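Local coordinates for 2-hydroxychromene-2-carboxylate isomerase (PDB 2IMF), which catalyses the reversible, glutathione-dependent isomerisation of 2-hydroxychromene-2-carboxylate to trans-o-hydroxybenzylidenepyruvate in naphthalene breakdown, and belongs to the kappa class of glutathione transferases, at residues K57-L60 / D61-V65; S11-S14 / Y15-N18; W179-D182 / R183-M186. All coordinates share one frame; numbering follows the deposited sequence.

Interaction 1 of 3, residues K57-L60 / D61-V65; sequences KVKL and DYLKV. With GSH (glutathione), chain E.
Lys57 and Asp61, one helical turn apart, meet in a salt bridge: Lys57 NZ lies 3.2 Å from Asp61 OD2 and takes the syn lone pair of that oxygen, on the side facing OD1. Two conformations bring the charges together. Asp61 keeps CG beside its own backbone N (chi1 -77°), which swings the carboxylate back toward the preceding turn, while the Lys57 chain runs out nearly extended and bends only at its last torsion (chi4 -138°), laying CE 3.4 Å from Asp61 OD2. A second pair, Leu60 and Lys64, is apolar in its contact: the extended lysine runs slantwise over the leucine, with Lys64 CE 3.9 Å from Leu60 CG, and its ammonium end makes a cation-pi contact with Phe80. In the third pair Leu63 leans back on the preceding turn, its CG 3.3 Å from Lys59 O and its CD1 touching Lys59 CG. The Lys59 chain is extended and carries NZ away from the helix to Asn53 OD1 and to glutathione, whose O31 is 2.8 Å from Lys59 NZ. That glutathione is held mainly by the second subunit. Regular i to i+4 bonds link the turns, Leu63 N reaching Lys59 O at 2.8 Å, although Tyr62 N to Val58 O is weak. These are the first turns of helix 57-74, part of the helical region inserted between strands 31-36 and 170-173. Tyr62 OH bonds to Trp179 N, at the end of strand 176-179 of the second subunit, and Leu63 faces helix 12-28 of its own chain.

Interaction 2 of 3, residues S11-S14 / Y15-N18; sequences SPFS and YLAN. With GSH (glutathione), chain B; TOM (4-(2-methoxyphenyl)-2-oxobut-3-enoic acid), chain F.
Ser14 O and Asn18 N form the shortest of four backbone bonds that join the two turns, at 2.7 Å; Tyr15 N, Leu16 N and Ala17 N bond in the same i to i+4 pattern to Ser11 O, Pro12 O and Phe13 O. The Tyr15 bond, which starts at the N-cap residue, is the most bent of the four, with an N-H...O angle of 143°. Among the side-chain polar contacts, Ser11, at the N-cap, shares a hydrogen bond with Ser14 between their hydroxyls (OG to OG 3.0 Å). Tyr15 OH bonds to Pro77 O, and Asn18 ND2 to Asn107 OD1 of helix 99-115. With Ser11 OG anti to the backbone N (chi1 168°), the serine hydroxyl also stands 3.2 Å from glutathione SG2. This is the active-site corner of the thioredoxin fold, where strand 2-7 of the beta-alpha-beta unit hands over to helix 12-28, and the sulfur lies by the N-terminal end of that helix. Apolar contacts fall to the next two residues. The Pro12 ring packs on the phenyl ring of the methoxyphenyl ligand, Pro12 CD 3.6 Å from its C2. Phe13 carries glutathione CB1 over the centre of one ring face, 3.9 Å above the plane, while Phe13 CE2 meets C6 of the other ligand near the ring plane and Phe13 CD1 lies 4.3 Å from Leu16 CD1. With an alanine at Phe13 the ring under the gamma-glutamyl chain is gone, and glutathione CB1 would probably lose its flat support, with a gap opened beside both ligands.

Interaction 3 of 3, residues W179-D182 / R183-M186; sequences WGND and RLFM. With GSH (glutathione), chain B.
Asn181 O accepts two hydrogen bonds, from Leu184 N at 3.2 Å and from a water at 3.0 Å. The amide of Leu184 comes from above the carbonyl, 60° out of its plane, and the water goes on to accept Phe185 N, bridging to the next residue of the chain. One residue earlier Gly180 O receives Arg183 N at 3.0 Å, again from well above the carbonyl plane. Both are i to i+3 bonds, as in a 3-10 turn, and they make the tight turn by which strand 176-179 passes into helix 184-198, the closing beta-alpha element of the thioredoxin fold. Gly180 sits here with a positive phi (116°), where a CB would run into Asp182 OD1. Along the same turn the protein grips the gamma-glutamyl end of glutathione: N1 donates to Asp182 OD2 at 2.7 Å, and Asn181 N donates to O11 at 2.8 Å. Asp182 reaches that amino group because its CG lies between backbone N and carbonyl carbon (chi1 57°). Trp179 NE1 donates to the cysteinyl carbonyl O2, which lies near the plane of the indole. Arg183 then folds back at chi2, bringing NH1 to Asp182 O at 3.1 Å with the oxygen in the guanidinium plane; Asp182 OD1 is 3.4 Å from Arg183 NH1 but well out of that plane, a meeting of charges alone. The edge of the Phe185 ring also points at Asp182 O. Beyond the turn, Arg183 NE pairs with Asp66 of the second subunit, and Arg183 NH2 bonds to O12 of the other glutathione.

Interactions 2 and 3, with centres about 11 Å apart, work on one glutathione: 11-14 supplies Ser11 at its sulfur and Phe13 beneath its chain, and 179-182 holds its gamma-glutamyl amino and carboxylate groups. They also touch directly, Asn181 OD1 lying 3.5 Å from Ala17 N. Interaction 1, its centre about 16 Å from interaction 2, meets it through Leu63 CD2 and Phe13 CZ at 4.2 Å, and its Leu60 side chain comes within about 4 Å of the methoxyphenyl ligand that Pro12 packs on. Its Lys59, however, reaches the other glutathione, as does Arg183 of interaction 3, so each glutathione site is composed from both subunits of the dimer.

Interaction 1 of 3, residues K57-L60 / D61-V65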
# COMPACT_ATOMS: atom_id res chain seq x y z
N LYS A 57 13.56 -4.65 9.38
CA LYS A 57 13.08 -4.19 10.66
C LYS A 57 12.51 -2.80 10.60
O LYS A 57 11.46 -2.53 11.16
CB LYS A 57 14.24 -4.20 11.68
CG LYS A 57 13.67 -4.19 13.08
CD LYS A 57 14.56 -3.52 14.10
CE LYS A 57 13.71 -3.11 15.30
NZ LYS A 57 14.09 -1.75 15.78
N VAL A 58 13.22 -1.86 9.96
CA VAL A 58 12.71 -0.50 9.93
C VAL A 58 11.35 -0.40 9.24
O VAL A 58 10.46 0.29 9.72
CB VAL A 58 13.67 0.46 9.25
CG1 VAL A 58 13.07 1.84 8.95
CG2 VAL A 58 14.85 0.66 10.17
N LYS A 59 11.16 -1.11 8.14
CA LYS A 59 9.81 -1.10 7.47
C LYS A 59 8.75 -1.86 8.30
O LYS A 59 7.60 -1.41 8.42
CB LYS A 59 9.99 -1.75 6.07
CG LYS A 59 8.72 -1.57 5.21
CD LYS A 59 8.97 -1.84 3.75
CE LYS A 59 7.63 -1.83 3.02
NZ LYS A 59 7.90 -2.32 1.57
N LEU A 60 9.14 -3.03 8.85
CA LEU A 60 8.21 -3.75 9.71
C LEU A 60 7.75 -2.95 10.91
O LEU A 60 6.55 -2.92 11.31
CB LEU A 60 8.79 -5.06 10.18
CG LEU A 60 7.89 -5.95 11.03
CD1 LEU A 60 6.61 -6.34 10.23
CD2 LEU A 60 8.67 -7.24 11.40
N ASP A 61 8.68 -2.18 11.48
CA ASP A 61 8.30 -1.32 12.59
C ASP A 61 7.18 -0.35 12.20
O ASP A 61 6.18 -0.13 12.91
CB ASP A 61 9.48 -0.51 13.11
CG ASP A 61 10.43 -1.33 13.99
OD1 ASP A 61 10.14 -2.44 14.38
OD2 ASP A 61 11.57 -0.81 14.13
N TYR A 62 7.31 0.25 11.01
CA TYR A 62 6.22 1.11 10.52
C TYR A 62 4.94 0.30 10.18
O TYR A 62 3.83 0.78 10.47
CB TYR A 62 6.71 1.83 9.22
CG TYR A 62 5.55 2.45 8.47
CD1 TYR A 62 4.95 3.65 8.90
CD2 TYR A 62 4.92 1.77 7.40
CE1 TYR A 62 3.88 4.20 8.22
CE2 TYR A 62 3.82 2.31 6.78
CZ TYR A 62 3.36 3.52 7.16
OH TYR A 62 2.24 4.03 6.56
N LEU A 63 5.11 -0.85 9.53
CA LEU A 63 3.91 -1.62 9.16
C LEU A 63 3.13 -2.00 10.38
O LEU A 63 1.91 -2.06 10.37
CB LEU A 63 4.27 -2.84 8.32
CG LEU A 63 4.90 -2.51 6.98
CD1 LEU A 63 5.40 -3.79 6.29
CD2 LEU A 63 3.85 -1.80 6.11
N LYS A 64 3.82 -2.29 11.49
CA LYS A 64 3.14 -2.60 12.74
C LYS A 64 2.28 -1.41 13.22
O LYS A 64 1.15 -1.57 13.72
CB LYS A 64 4.13 -3.00 13.82
CG LYS A 64 4.59 -4.40 13.65
CD LYS A 64 5.72 -4.75 14.63
CE LYS A 64 6.02 -6.19 14.48
NZ LYS A 64 7.31 -6.48 15.22
N VAL A 65 2.79 -0.19 13.02
CA VAL A 65 2.06 1.00 13.35
C VAL A 65 0.83 1.15 12.44
O VAL A 65 -0.32 1.44 12.83
CB VAL A 65 2.97 2.25 13.33
CG1 VAL A 65 2.17 3.49 13.54
CG2 VAL A 65 4.07 2.09 14.40
N1 GSH E . 0.56 1.93 -1.37
CA1 GSH E . 1.41 3.02 -1.76
C1 GSH E . 0.72 4.28 -2.13
O11 GSH E . 1.37 5.33 -2.21
O12 GSH E . -0.44 4.04 -2.53
CB1 GSH E . 2.74 2.57 -2.35
CG1 GSH E . 3.91 3.55 -2.28
CD1 GSH E . 5.13 2.95 -2.91
OE1 GSH E . 5.07 1.73 -3.43
N2 GSH E . 6.24 3.65 -2.98
CA2 GSH E . 7.52 3.10 -3.42
C2 GSH E . 8.44 2.79 -2.32
O2 GSH E . 8.59 3.69 -1.33
CB2 GSH E . 8.20 4.16 -4.35
SG2 GSH E . 7.34 4.33 -5.96
N3 GSH E . 9.07 1.65 -2.28
CA3 GSH E . 9.79 1.27 -1.07
C3 GSH E . 9.16 0.02 -0.49
O31 GSH E . 9.63 -0.42 0.57
O32 GSH E . 8.23 -0.57 -1.13

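Interaction 2 of 3, residues S11-S14 / Y15-N18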
# COMPACT_ATOMS: atom_id res chain seq x y z
N SER A 11 -1.22 -13.38 6.85
CA SER A 11 -1.24 -11.96 6.47
C SER A 11 -2.12 -11.10 7.35
O SER A 11 -3.31 -11.27 7.33
CB SER A 11 -1.67 -11.89 5.02
OG SER A 11 -2.00 -10.55 4.60
N PRO A 12 -1.50 -10.16 8.06
CA PRO A 12 -2.33 -9.27 8.89
C PRO A 12 -3.17 -8.29 8.05
O PRO A 12 -4.22 -7.89 8.51
CB PRO A 12 -1.29 -8.51 9.75
CG PRO A 12 -0.03 -8.52 8.91
CD PRO A 12 -0.04 -9.87 8.15
N PHE A 13 -2.71 -7.90 6.86
CA PHE A 13 -3.57 -7.09 6.01
C PHE A 13 -4.75 -7.91 5.53
O PHE A 13 -5.85 -7.34 5.34
CB PHE A 13 -2.70 -6.56 4.87
CG PHE A 13 -1.72 -5.49 5.35
CD1 PHE A 13 -2.16 -4.23 5.71
CD2 PHE A 13 -0.40 -5.80 5.48
CE1 PHE A 13 -1.28 -3.26 6.16
CE2 PHE A 13 0.53 -4.82 5.93
CZ PHE A 13 0.07 -3.58 6.28
N SER A 14 -4.60 -9.22 5.42
CA SER A 14 -5.74 -10.08 5.09
C SER A 14 -6.74 -10.23 6.22
O SER A 14 -7.96 -10.33 5.99
CB SER A 14 -5.28 -11.45 4.63
OG SER A 14 -4.58 -11.37 3.40
N TYR A 15 -6.23 -10.19 7.49
CA TYR A 15 -7.07 -10.25 8.65
C TYR A 15 -7.93 -9.01 8.60
O TYR A 15 -9.17 -9.08 8.79
CB TYR A 15 -6.19 -10.20 9.88
CG TYR A 15 -6.89 -9.82 11.14
CD1 TYR A 15 -7.87 -10.65 11.69
CD2 TYR A 15 -6.51 -8.67 11.83
CE1 TYR A 15 -8.47 -10.30 12.96
CE2 TYR A 15 -7.08 -8.34 13.08
CZ TYR A 15 -8.10 -9.16 13.58
OH TYR A 15 -8.73 -8.89 14.79
N LEU A 16 -7.33 -7.83 8.36
CA LEU A 16 -8.10 -6.58 8.29
C LEU A 16 -9.14 -6.65 7.15
O LEU A 16 -10.32 -6.31 7.30
CB LEU A 16 -7.18 -5.43 7.99
CG LEU A 16 -6.25 -5.05 9.17
CD1 LEU A 16 -5.22 -4.04 8.70
CD2 LEU A 16 -7.08 -4.46 10.38
N ALA A 17 -8.71 -7.06 5.95
CA ALA A 17 -9.64 -7.18 4.82
C ALA A 17 -10.77 -8.14 5.11
O ALA A 17 -11.93 -7.85 4.73
CB ALA A 17 -8.89 -7.58 3.53
N ASN A 18 -10.48 -9.28 5.72
CA ASN A 18 -11.56 -10.19 6.02
C ASN A 18 -12.55 -9.58 6.97
O ASN A 18 -13.73 -9.82 6.75
CB ASN A 18 -10.98 -11.47 6.62
CG ASN A 18 -12.04 -12.46 6.93
OD1 ASN A 18 -12.73 -12.90 6.03
ND2 ASN A 18 -12.27 -12.69 8.22
N1 GSH B . -1.04 -1.64 1.47
CA1 GSH B . -1.52 -2.95 1.78
C1 GSH B . -2.79 -3.03 2.55
O11 GSH B . -3.39 -4.10 2.62
O12 GSH B . -2.94 -1.98 3.22
CB1 GSH B . -0.41 -3.99 1.89
CG1 GSH B . -0.78 -5.45 1.65
CD1 GSH B . 0.42 -6.34 1.79
OE1 GSH B . 1.60 -5.79 2.08
N2 GSH B . 0.31 -7.64 1.66
CA2 GSH B . 1.44 -8.56 1.62
C2 GSH B . 1.78 -9.01 0.26
O2 GSH B . 0.78 -9.39 -0.56
CB2 GSH B . 1.07 -9.81 2.48
SG2 GSH B . 1.03 -9.43 4.28
N3 GSH B . 3.01 -9.00 -0.15
CA3 GSH B . 3.29 -9.24 -1.57
C3 GSH B . 3.94 -8.00 -2.15
O31 GSH B . 4.22 -8.01 -3.36
O32 GSH B . 4.24 -7.03 -1.38
O8 TOM F . 5.97 -9.54 4.57
C9 TOM F . 5.22 -10.37 4.06
C10 TOM F . 5.66 -11.47 3.25
O11 TOM F . 6.00 -11.17 2.08
O10 TOM F . 5.59 -12.64 3.69
C8 TOM F . 3.73 -10.28 4.15
C7 TOM F . 3.04 -9.34 4.76
C1 TOM F . 3.25 -8.93 6.21
C6 TOM F . 3.22 -7.57 6.43
C5 TOM F . 3.43 -7.08 7.71
C4 TOM F . 3.60 -8.00 8.77
C3 TOM F . 3.62 -9.36 8.56
C2 TOM F . 3.43 -9.81 7.24
O2 TOM F . 3.40 -11.13 6.93
C11 TOM F . 3.30 -11.97 8.08

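Interaction 3 of 3, residues W179-D182 / R183-M186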
# COMPACT_ATOMS: atom_id res chain seq x y z
N TRP A 179 -5.66 -5.04 -4.77
CA TRP A 179 -4.80 -5.68 -3.79
C TRP A 179 -4.66 -4.76 -2.60
O TRP A 179 -4.31 -3.58 -2.77
CB TRP A 179 -3.44 -5.91 -4.37
CG TRP A 179 -2.37 -6.31 -3.37
CD1 TRP A 179 -2.32 -7.41 -2.59
CD2 TRP A 179 -1.15 -5.58 -3.15
NE1 TRP A 179 -1.13 -7.41 -1.86
CE2 TRP A 179 -0.39 -6.32 -2.23
CE3 TRP A 179 -0.59 -4.45 -3.73
CZ2 TRP A 179 0.90 -5.92 -1.82
CZ3 TRP A 179 0.70 -4.02 -3.30
CH2 TRP A 179 1.41 -4.77 -2.36
N GLY A 180 -4.98 -5.27 -1.42
CA GLY A 180 -4.83 -4.55 -0.18
C GLY A 180 -6.13 -4.27 0.56
O GLY A 180 -7.15 -3.94 -0.08
N ASN A 181 -6.07 -4.32 1.89
CA ASN A 181 -7.19 -3.83 2.69
C ASN A 181 -7.44 -2.39 2.38
O ASN A 181 -8.62 -1.96 2.38
CB ASN A 181 -6.88 -4.05 4.20
CG ASN A 181 -7.79 -3.28 5.03
OD1 ASN A 181 -8.96 -3.70 5.15
ND2 ASN A 181 -7.32 -2.20 5.62
N ASP A 182 -6.40 -1.65 2.05
CA ASP A 182 -6.51 -0.21 1.76
C ASP A 182 -6.98 0.06 0.33
O ASP A 182 -6.91 1.22 -0.10
CB ASP A 182 -5.18 0.47 2.00
CG ASP A 182 -4.05 -0.12 1.20
OD1 ASP A 182 -4.30 -1.03 0.37
OD2 ASP A 182 -2.89 0.34 1.36
N ARG A 183 -7.49 -0.95 -0.37
CA ARG A 183 -8.19 -0.70 -1.64
C ARG A 183 -9.64 -1.17 -1.56
O ARG A 183 -10.35 -1.15 -2.58
CB ARG A 183 -7.43 -1.39 -2.77
CG ARG A 183 -6.10 -0.72 -3.05
CD ARG A 183 -6.17 0.74 -3.47
NE ARG A 183 -4.84 1.29 -3.84
CZ ARG A 183 -3.95 1.67 -2.91
NH1 ARG A 183 -4.31 1.73 -1.63
NH2 ARG A 183 -2.78 2.09 -3.35
N LEU A 184 -10.08 -1.62 -0.40
CA LEU A 184 -11.47 -2.06 -0.27
C LEU A 184 -12.38 -0.89 -0.54
O LEU A 184 -13.48 -1.12 -1.04
CB LEU A 184 -11.70 -2.75 1.10
CG LEU A 184 -11.19 -4.19 1.13
CD1 LEU A 184 -11.30 -4.67 2.57
CD2 LEU A 184 -11.99 -5.08 0.25
N PHE A 185 -11.95 0.34 -0.35
CA PHE A 185 -12.87 1.47 -0.62
C PHE A 185 -13.17 1.51 -2.10
O PHE A 185 -14.31 1.90 -2.53
CB PHE A 185 -12.34 2.81 -0.13
CG PHE A 185 -11.27 3.42 -1.00
CD1 PHE A 185 -9.91 3.12 -0.81
CD2 PHE A 185 -11.62 4.35 -1.96
CE1 PHE A 185 -8.94 3.73 -1.65
CE2 PHE A 185 -10.70 4.95 -2.78
CZ PHE A 185 -9.32 4.65 -2.63
N MET A 186 -12.22 1.05 -2.94
CA MET A 186 -12.52 1.08 -4.37
C MET A 186 -13.44 -0.04 -4.76
O MET A 186 -14.31 0.12 -5.67
CB MET A 186 -11.23 0.95 -5.18
CG MET A 186 -10.29 2.14 -5.03
SD MET A 186 -8.80 1.80 -6.01
CE MET A 186 -7.85 3.29 -5.82
N1 GSH B . -1.04 -1.64 1.47
CA1 GSH B . -1.52 -2.95 1.78
C1 GSH B . -2.79 -3.03 2.55
O11 GSH B . -3.39 -4.10 2.62
O12 GSH B . -2.94 -1.98 3.22
CB1 GSH B . -0.41 -3.99 1.89
CG1 GSH B . -0.78 -5.45 1.65
CD1 GSH B . 0.42 -6.34 1.79
OE1 GSH B . 1.60 -5.79 2.08
N2 GSH B . 0.31 -7.64 1.66
CA2 GSH B . 1.44 -8.56 1.62
C2 GSH B . 1.78 -9.01 0.26
O2 GSH B . 0.78 -9.39 -0.56
CB2 GSH B . 1.07 -9.81 2.48
SG2 GSH B . 1.03 -9.43 4.28
N3 GSH B . 3.01 -9.00 -0.15
CA3 GSH B . 3.29 -9.24 -1.57
C3 GSH B . 3.94 -8.00 -2.15
O31 GSH B . 4.22 -8.01 -3.36
O32 GSH B . 4.24 -7.03 -1.38
O HOH W 1 -9.96 0.67 1.80